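PDB 3OF7: guanine nucleotide exchange factor SRM1, which promotes exchange of GDP for GTP on the Ran-type GTPases Gsp1 and Gsp2 in the yeast nucleus and binds chromatin. Local coordinates for residues R176-I181 against G231-L236; S202-V207 against F218-G223; G338-F343 against G362-V367. All blocks are in the same frame, centred on the assembly; numbering follows the deposited sequence.

Interaction 1: residues R176-I181 against G231-L236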
loop_
_atom_site.group_PDB
_atom_site.type_symbol
_atom_site.label_atom_id
_atom_site.label_comp_id
_atom_site.label_asym_id
_atom_site.label_seq_id
_atom_site.Cartn_x
_atom_site.Cartn_y
_atom_site.Cartn_z
ATOM N N ARG A 176 -12.479 -10.218 4.885
ATOM C CA ARG A 176 -12.494 -11.646 4.650
ATOM C C ARG A 176 -11.466 -12.352 5.527
ATOM O O ARG A 176 -10.669 -11.724 6.221
ATOM C CB ARG A 176 -12.237 -11.955 3.170
ATOM C CG ARG A 176 -13.414 -11.653 2.259
ATOM C CD ARG A 176 -13.086 -12.050 0.826
ATOM N NE ARG A 176 -14.115 -11.608 -0.110
ATOM C CZ ARG A 176 -15.205 -12.305 -0.420
ATOM N NH1 ARG A 176 -15.421 -13.499 0.124
ATOM N NH2 ARG A 176 -16.081 -11.802 -1.279
ATOM N N CYS A 177 -11.519 -13.676 5.498
ATOM C CA CYS A 177 -10.557 -14.529 6.159
ATOM C C CYS A 177 -10.297 -15.710 5.218
ATOM O O CYS A 177 -10.824 -15.747 4.101
ATOM C CB CYS A 177 -11.123 -15.005 7.496
ATOM S SG CYS A 177 -12.691 -15.863 7.322
ATOM N N ASN A 178 -9.503 -16.678 5.670
ATOM C CA ASN A 178 -9.088 -17.803 4.820
ATOM C C ASN A 178 -10.235 -18.507 4.086
ATOM O O ASN A 178 -10.054 -18.986 2.959
ATOM C CB ASN A 178 -8.284 -18.832 5.639
ATOM C CG ASN A 178 -6.981 -18.266 6.192
ATOM O OD1 ASN A 178 -6.520 -17.202 5.776
ATOM N ND2 ASN A 178 -6.380 -18.983 7.142
ATOM N N GLU A 179 -11.412 -18.545 4.711
ATOM C CA GLU A 179 -12.518 -19.393 4.243
ATOM C C GLU A 179 -13.770 -18.653 3.755
ATOM O O GLU A 179 -14.668 -19.272 3.168
ATOM C CB GLU A 179 -12.894 -20.447 5.304
ATOM C CG GLU A 179 -12.981 -19.934 6.743
ATOM C CD GLU A 179 -11.641 -19.956 7.470
ATOM O OE1 GLU A 179 -11.032 -21.043 7.591
ATOM O OE2 GLU A 179 -11.199 -18.881 7.928
ATOM N N GLY A 180 -13.835 -17.344 3.976
ATOM C CA GLY A 180 -14.948 -16.553 3.464
ATOM C C GLY A 180 -14.979 -15.167 4.069
ATOM O O GLY A 180 -13.935 -14.594 4.382
ATOM N N ILE A 181 -16.183 -14.631 4.234
ATOM C CA ILE A 181 -16.360 -13.320 4.868
ATOM C C ILE A 181 -16.326 -13.481 6.388
ATOM O O ILE A 181 -17.063 -14.303 6.950
ATOM C CB ILE A 181 -17.671 -12.633 4.382
ATOM C CG1 ILE A 181 -17.569 -12.337 2.878
ATOM C CG2 ILE A 181 -17.968 -11.335 5.182
ATOM C CD1 ILE A 181 -18.900 -12.120 2.172
ATOM N N GLY A 231 -7.531 -11.890 12.008
ATOM C CA GLY A 231 -6.394 -12.050 12.901
ATOM C C GLY A 231 -5.732 -13.412 12.866
ATOM O O GLY A 231 -4.943 -13.739 13.751
ATOM N N GLN A 232 -6.030 -14.195 11.832
ATOM C CA GLN A 232 -5.551 -15.588 11.744
ATOM C C GLN A 232 -4.032 -15.721 11.623
ATOM O O GLN A 232 -3.480 -16.797 11.884
ATOM C CB GLN A 232 -6.225 -16.313 10.579
ATOM C CG GLN A 232 -7.731 -16.422 10.708
ATOM C CD GLN A 232 -8.390 -17.003 9.468
ATOM O OE1 GLN A 232 -8.258 -16.468 8.358
ATOM N NE2 GLN A 232 -9.120 -18.103 9.652
ATOM N N GLN A 233 -3.368 -14.643 11.210
ATOM C CA GLN A 233 -1.915 -14.628 11.059
ATOM C C GLN A 233 -1.225 -13.790 12.145
ATOM O O GLN A 233 -0.070 -13.383 11.977
ATOM C CB GLN A 233 -1.518 -14.109 9.665
ATOM C CG GLN A 233 -1.881 -15.030 8.494
ATOM C CD GLN A 233 -3.356 -14.977 8.115
ATOM O OE1 GLN A 233 -3.992 -13.923 8.167
ATOM N NE2 GLN A 233 -3.901 -16.116 7.727
ATOM N N ASN A 234 -1.927 -13.546 13.252
ATOM C CA ASN A 234 -1.413 -12.724 14.358
ATOM C C ASN A 234 -1.180 -11.259 13.972
ATOM O O ASN A 234 -0.416 -10.551 14.630
ATOM C CB ASN A 234 -0.139 -13.328 14.967
ATOM C CG ASN A 234 -0.393 -14.000 16.302
ATOM O OD1 ASN A 234 -0.519 -13.335 17.334
ATOM N ND2 ASN A 234 -0.456 -15.323 16.293
ATOM N N GLN A 235 -1.853 -10.801 12.919
ATOM C CA GLN A 235 -1.644 -9.428 12.442
ATOM C C GLN A 235 -2.211 -8.380 13.407
ATOM O O GLN A 235 -1.807 -7.213 13.362
ATOM C CB GLN A 235 -2.177 -9.215 11.016
ATOM C CG GLN A 235 -3.647 -9.559 10.793
ATOM C CD GLN A 235 -3.833 -11.004 10.356
ATOM O OE1 GLN A 235 -3.631 -11.935 11.141
ATOM N NE2 GLN A 235 -4.221 -11.200 9.099
ATOM N N LEU A 236 -3.137 -8.794 14.270
ATOM C CA LEU A 236 -3.778 -7.865 15.205
ATOM C C LEU A 236 -2.955 -7.649 16.474
ATOM O O LEU A 236 -3.358 -6.885 17.351
ATOM C CB LEU A 236 -5.219 -8.299 15.553
ATOM C CG LEU A 236 -6.230 -8.608 14.436
ATOM C CD1 LEU A 236 -7.517 -9.146 15.024
ATOM C CD2 LEU A 236 -6.525 -7.415 13.508
#
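Gln232 reaches from its loop to the turn at Asn178 and Glu179 and lays its terminal amide against the side chain of Asn178, the two amide planes 36° apart. The carbonyl end, Gln232 OE1, takes the backbone N-H of Asn178 on an in-plane lone pair; N to OE1 is 3.0 Å and the bond is nearly straight at 171°. The amino end is used as well: Gln232 NE2 donates to Glu179 OE2 at 2.8 Å, on the syn lone pair of that oxygen, which is tilted somewhat from the Gln232 amide plane. With both ends of the amide engaged, its rotation is fixed, and Asn230 ND2 is a second donor to OE1. The bend in Glu179 at CG (chi2 -87°) curls the carboxylate back toward Gln232. On one side of the amide plane, Cys177 CB comes within 3.3 Å of Gln232 OE1. Alongside, Gln233 NE2 makes a weak bond of 3.4 Å to Asn178 OD1. Gln233 is itself braced by Gln235: its backbone N donates to Gln235 OE1 at 2.7 Å, while its own OE1 accepts from Gln235 NE2 at 2.9 Å. Gly231 to Asn234 form a type I turn that presents both glutamines. The contact is a polar, surface-lying bridge between loops of the third and fourth RCC1 repeats, as befits adjoining blades of a beta-propeller.

Interaction 2: residues S202-V207 against F218-G223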
loop_
_atom_site.group_PDB
_atom_site.type_symbol
_atom_site.label_atom_id
_atom_site.label_comp_id
_atom_site.label_asym_id
_atom_site.label_seq_id
_atom_site.Cartn_x
_atom_site.Cartn_y
_atom_site.Cartn_z
ATOM N N SER A 202 -10.180 5.804 20.742
ATOM C CA SER A 202 -9.054 6.411 21.442
ATOM C C SER A 202 -9.425 7.776 22.020
ATOM O O SER A 202 -10.350 8.437 21.536
ATOM C CB SER A 202 -7.847 6.552 20.511
ATOM O OG SER A 202 -6.781 7.219 21.169
ATOM N N LYS A 203 -8.689 8.186 23.047
ATOM C CA LYS A 203 -8.831 9.523 23.633
ATOM C C LYS A 203 -8.046 10.546 22.806
ATOM O O LYS A 203 -8.121 11.751 23.046
ATOM C CB LYS A 203 -8.328 9.524 25.080
ATOM C CG LYS A 203 -9.094 8.585 26.015
ATOM N N TYR A 204 -7.291 10.049 21.830
ATOM C CA TYR A 204 -6.480 10.893 20.956
ATOM C C TYR A 204 -6.960 10.787 19.517
ATOM O O TYR A 204 -7.621 9.813 19.144
ATOM C CB TYR A 204 -5.009 10.489 21.055
ATOM C CG TYR A 204 -4.418 10.738 22.414
ATOM C CD1 TYR A 204 -4.498 9.771 23.421
ATOM C CD2 TYR A 204 -3.790 11.945 22.707
ATOM C CE1 TYR A 204 -3.964 10.001 24.684
ATOM C CE2 TYR A 204 -3.242 12.183 23.969
ATOM C CZ TYR A 204 -3.339 11.209 24.952
ATOM O OH TYR A 204 -2.803 11.440 26.199
ATOM N N ASN A 205 -6.636 11.793 18.712
ATOM C CA ASN A 205 -6.969 11.773 17.294
ATOM C C ASN A 205 -6.154 10.709 16.568
ATOM O O ASN A 205 -4.978 10.494 16.876
ATOM C CB ASN A 205 -6.696 13.137 16.654
ATOM C CG ASN A 205 -7.817 14.146 16.897
ATOM O OD1 ASN A 205 -8.797 13.870 17.594
ATOM N ND2 ASN A 205 -7.673 15.322 16.304
ATOM N N ILE A 206 -6.783 10.053 15.602
ATOM C CA ILE A 206 -6.062 9.152 14.707
ATOM C C ILE A 206 -5.269 10.003 13.710
ATOM O O ILE A 206 -5.795 10.980 13.173
ATOM C CB ILE A 206 -7.031 8.196 13.978
ATOM C CG1 ILE A 206 -7.854 7.392 15.000
ATOM C CG2 ILE A 206 -6.259 7.275 13.000
ATOM C CD1 ILE A 206 -6.998 6.694 16.093
ATOM N N VAL A 207 -4.010 9.637 13.490
ATOM C CA VAL A 207 -3.099 10.425 12.648
ATOM C C VAL A 207 -2.623 9.695 11.380
ATOM O O VAL A 207 -2.204 10.336 10.409
ATOM C CB VAL A 207 -1.872 10.929 13.453
ATOM C CG1 VAL A 207 -2.322 11.788 14.642
ATOM C CG2 VAL A 207 -0.979 9.762 13.919
ATOM N N PHE A 218 -4.217 1.468 12.808
ATOM C CA PHE A 218 -4.395 2.906 13.050
ATOM C C PHE A 218 -3.337 3.351 14.055
ATOM O O PHE A 218 -2.962 2.587 14.959
ATOM C CB PHE A 218 -5.778 3.235 13.649
ATOM C CG PHE A 218 -6.960 2.736 12.851
ATOM C CD1 PHE A 218 -7.583 3.556 11.916
ATOM C CD2 PHE A 218 -7.475 1.457 13.063
ATOM C CE1 PHE A 218 -8.693 3.114 11.187
ATOM C CE2 PHE A 218 -8.579 0.995 12.330
ATOM C CZ PHE A 218 -9.189 1.826 11.390
ATOM N N LEU A 219 -2.862 4.586 13.897
ATOM C CA LEU A 219 -1.924 5.202 14.839
ATOM C C LEU A 219 -2.552 6.479 15.384
ATOM O O LEU A 219 -3.154 7.248 14.626
ATOM C CB LEU A 219 -0.601 5.538 14.143
ATOM C CG LEU A 219 0.535 6.172 14.960
ATOM C CD1 LEU A 219 0.998 5.265 16.114
ATOM C CD2 LEU A 219 1.716 6.481 14.028
ATOM N N ASP A 220 -2.435 6.703 16.691
ATOM C CA ASP A 220 -2.991 7.935 17.267
ATOM C C ASP A 220 -1.914 8.923 17.709
ATOM O O ASP A 220 -0.719 8.627 17.639
ATOM C CB ASP A 220 -4.039 7.645 18.356
ATOM C CG ASP A 220 -3.438 7.198 19.672
ATOM O OD1 ASP A 220 -2.208 7.300 19.861
ATOM O OD2 ASP A 220 -4.221 6.734 20.533
ATOM N N GLU A 221 -2.354 10.096 18.167
ATOM C CA GLU A 221 -1.453 11.187 18.557
ATOM C C GLU A 221 -0.398 10.807 19.591
ATOM O O GLU A 221 0.714 11.325 19.540
ATOM C CB GLU A 221 -2.247 12.374 19.096
ATOM C CG GLU A 221 -3.161 13.037 18.106
ATOM C CD GLU A 221 -3.931 14.176 18.743
ATOM O OE1 GLU A 221 -3.493 15.339 18.595
ATOM O OE2 GLU A 221 -4.954 13.906 19.404
ATOM N N GLU A 222 -0.743 9.921 20.529
ATOM C CA GLU A 222 0.209 9.525 21.582
ATOM C C GLU A 222 1.114 8.358 21.175
ATOM O O GLU A 222 2.035 7.986 21.909
ATOM C CB GLU A 222 -0.501 9.247 22.925
ATOM C CG GLU A 222 -1.291 7.931 23.001
ATOM C CD GLU A 222 -1.608 7.503 24.438
ATOM O OE1 GLU A 222 -0.915 7.955 25.371
ATOM O OE2 GLU A 222 -2.560 6.716 24.633
ATOM N N GLY A 223 0.866 7.790 19.995
ATOM C CA GLY A 223 1.722 6.728 19.484
ATOM C C GLY A 223 1.211 5.327 19.758
ATOM O O GLY A 223 1.963 4.361 19.638
#
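Tyr204 lies across Glu222, whose CB sits over the centre of the ring, 3.9 Å from the centroid, in a CH-pi contact. Beside it, Asn205 and Glu221 exchange two bonds: Asn205 N donates to Glu221 OE2 at 2.8 Å, and Glu221 N returns to Asn205 O at 3.0 Å. Ser202 OG gives its proton to Asp220 OD2 at 2.7 Å, meeting it on the anti side. Deeper in, Val207 N bonds Leu219 O almost straight at 2.8 Å, Val207 CG2 packs on Leu219 CG, and Ile206 CG2 touches the edge of the Phe218 ring at 4.1 Å from CD1.

A second layer sets these groups. Ser202 OG also accepts from Tyr204 N in an ST turn, so one hydroxyl joins the loop to the aspartate. Asp220 CG stands between its own N and carbonyl carbon (chi1 76°), which turns OD1 back to the N-H groups of Glu222 and Gly223, both weakly bound, and to Met224 N. The N-terminal segment lies alongside, with Asn14 ND2 bonded to Asp220 O and Met9 and His11 against Tyr204. Ile206 and Asp220 form an antiparallel non-hydrogen-bonded pair at the open end of the 206-211/215-220 beta hairpin, part of a four-stranded antiparallel propeller blade.

Interaction 3: residues G338-F343 against G362-V367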
loop_
_atom_site.group_PDB
_atom_site.type_symbol
_atom_site.label_atom_id
_atom_site.label_comp_id
_atom_site.label_asym_id
_atom_site.label_seq_id
_atom_site.Cartn_x
_atom_site.Cartn_y
_atom_site.Cartn_z
ATOM N N GLY A 338 12.275 -11.083 2.368
ATOM C CA GLY A 338 11.159 -11.961 2.056
ATOM C C GLY A 338 11.388 -12.824 0.834
ATOM O O GLY A 338 12.523 -13.222 0.516
ATOM N N ARG A 339 10.296 -13.081 0.125
ATOM C CA ARG A 339 10.247 -14.087 -0.926
ATOM C C ARG A 339 11.051 -13.758 -2.190
ATOM O O ARG A 339 11.125 -12.602 -2.622
ATOM C CB ARG A 339 8.784 -14.348 -1.279
ATOM C CG ARG A 339 8.570 -15.583 -2.111
ATOM C CD ARG A 339 7.099 -15.948 -2.100
ATOM N NE ARG A 339 6.888 -17.172 -2.864
ATOM C CZ ARG A 339 5.702 -17.704 -3.129
ATOM N NH1 ARG A 339 4.582 -17.127 -2.695
ATOM N NH2 ARG A 339 5.643 -18.833 -3.824
ATOM N N LEU A 340 11.621 -14.807 -2.783
ATOM C CA LEU A 340 12.478 -14.718 -3.964
ATOM C C LEU A 340 11.906 -15.460 -5.183
ATOM O O LEU A 340 12.381 -15.266 -6.317
ATOM C CB LEU A 340 13.862 -15.281 -3.589
ATOM C CG LEU A 340 15.141 -15.059 -4.395
ATOM C CD1 LEU A 340 15.423 -13.583 -4.605
ATOM C CD2 LEU A 340 16.294 -15.721 -3.639
ATOM N N ASP A 341 10.885 -16.300 -4.959
ATOM C CA ASP A 341 10.317 -17.157 -6.019
ATOM C C ASP A 341 9.861 -16.375 -7.245
ATOM O O ASP A 341 10.002 -16.844 -8.381
ATOM C CB ASP A 341 9.136 -17.997 -5.493
ATOM C CG ASP A 341 9.531 -18.940 -4.371
ATOM O OD1 ASP A 341 10.584 -19.605 -4.481
ATOM O OD2 ASP A 341 8.785 -19.022 -3.369
ATOM N N MET A 342 9.297 -15.189 -7.017
ATOM C CA MET A 342 8.843 -14.336 -8.121
ATOM C C MET A 342 9.659 -13.045 -8.164
ATOM O O MET A 342 9.176 -12.007 -8.622
ATOM C CB MET A 342 7.339 -14.037 -8.002
ATOM C CG MET A 342 6.438 -15.273 -8.200
ATOM S SD MET A 342 4.691 -15.074 -7.744
ATOM C CE MET A 342 4.652 -15.877 -6.142
ATOM N N PHE A 343 10.900 -13.135 -7.681
ATOM C CA PHE A 343 11.833 -12.009 -7.651
ATOM C C PHE A 343 11.306 -10.820 -6.849
ATOM O O PHE A 343 11.681 -9.674 -7.122
ATOM C CB PHE A 343 12.197 -11.547 -9.072
ATOM C CG PHE A 343 12.985 -12.559 -9.885
ATOM C CD1 PHE A 343 13.882 -13.442 -9.275
ATOM C CD2 PHE A 343 12.858 -12.581 -11.271
ATOM C CE1 PHE A 343 14.626 -14.368 -10.040
ATOM C CE2 PHE A 343 13.602 -13.494 -12.054
ATOM C CZ PHE A 343 14.487 -14.388 -11.422
ATOM N N GLY A 362 17.706 -27.276 -2.519
ATOM C CA GLY A 362 18.750 -26.306 -2.869
ATOM C C GLY A 362 18.278 -25.089 -3.659
ATOM O O GLY A 362 19.103 -24.365 -4.234
ATOM N N LYS A 363 16.962 -24.851 -3.696
ATOM C CA LYS A 363 16.423 -23.671 -4.388
ATOM C C LYS A 363 16.298 -22.496 -3.415
ATOM O O LYS A 363 15.726 -22.638 -2.327
ATOM C CB LYS A 363 15.062 -23.973 -5.040
ATOM C CG LYS A 363 14.496 -22.843 -5.919
ATOM C CD LYS A 363 13.250 -23.269 -6.728
ATOM C CE LYS A 363 11.990 -23.347 -5.856
ATOM N NZ LYS A 363 10.711 -23.446 -6.642
ATOM N N ALA A 364 16.830 -21.344 -3.818
ATOM C CA ALA A 364 16.776 -20.131 -3.014
ATOM C C ALA A 364 15.346 -19.591 -3.031
ATOM O O ALA A 364 14.832 -19.249 -4.094
ATOM C CB ALA A 364 17.754 -19.097 -3.570
ATOM N N ARG A 365 14.707 -19.541 -1.860
ATOM C CA ARG A 365 13.286 -19.163 -1.763
ATOM C C ARG A 365 13.064 -17.809 -1.101
ATOM O O ARG A 365 12.012 -17.196 -1.300
ATOM C CB ARG A 365 12.484 -20.201 -0.960
ATOM C CG ARG A 365 12.590 -21.661 -1.415
ATOM C CD ARG A 365 11.716 -22.028 -2.620
ATOM N NE ARG A 365 10.370 -21.434 -2.627
ATOM C CZ ARG A 365 9.266 -21.966 -2.101
ATOM N NH1 ARG A 365 9.292 -23.131 -1.468
ATOM N NH2 ARG A 365 8.114 -21.314 -2.198
ATOM N N ALA A 366 14.027 -17.361 -0.290
ATOM C CA ALA A 366 13.838 -16.168 0.544
ATOM C C ALA A 366 15.134 -15.491 1.006
ATOM O O ALA A 366 16.169 -16.139 1.163
ATOM C CB ALA A 366 12.948 -16.491 1.763
ATOM N N VAL A 367 15.046 -14.184 1.238
ATOM C CA VAL A 367 16.134 -13.398 1.839
ATOM C C VAL A 367 15.560 -12.806 3.123
ATOM O O VAL A 367 14.827 -11.814 3.078
ATOM C CB VAL A 367 16.636 -12.285 0.874
ATOM C CG1 VAL A 367 17.759 -11.454 1.521
ATOM C CG2 VAL A 367 17.125 -12.894 -0.443
HETATM O O HOH W 1 11.647 -20.239 -7.207
#
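Bends at chi2 (-80°) and chi3 (-40°) shape the Arg365 chain and carry its guanidinium to Asp341, while Arg339 runs extended from CG to NE and meets the same carboxylate. Arg365 grips it side-on with two nitrogens: NE to Asp341 OD1 is 2.6 Å and NH2 to Asp341 OD2 is 2.7 Å. Arg339 NE reaches OD2 of Asp341 at 2.7 Å on the anti lone pair, so OD2 is shared by both arginines. The two guanidinium groups lie side by side with planes 60° apart; the carboxylate probably offsets the like charges of the two arginines, which in turn probably favour its ionised form. A water donates to Asp341 OD1 and weakly accepts from Lys363 NZ. Met342 CE sits over one face of the Arg339 guanidinium, and Arg339 NH1 bonds His323 ND1.

Next to this network the backbones pair antiparallel. Gly338 and Val367 exchange two bonds, with N of Gly338 2.7 Å from O of Val367, and Leu340 N adds a bond to Arg365 O at 2.8 Å. Leu340 CD2 packs on Ala364 CB at 3.7 Å. Arg365 and Ala366 together face Tyr357 in a classic beta bulge. Strand 364-368 is thus flanked by strand 357-358 and by the chain leaving strand 334-337, the third strand of the blade that begins at 315-320.

From the N terminus, the chain first enters interaction 1 at 176-181, at the end of the long strand 169-177 and the start of 180-183. Before that loop closes at 231-236, the chain makes interaction 2 entirely within it, joining 202-207 to 218-223 across one hairpin. Interaction 3 follows in series, closing an excursion between 338-343 and 362-367 inside the sixth RCC1 repeat. None of the three touches another: interactions 1 and 2 lie about 9 Å apart at nearest atoms, interactions 2 and 3 about 23 Å. Interaction 1 links loops of different repeats, whereas interactions 2 and 3 are local pairings, at the open end of a hairpin and in the excursion between strands 334-337 and 370-372.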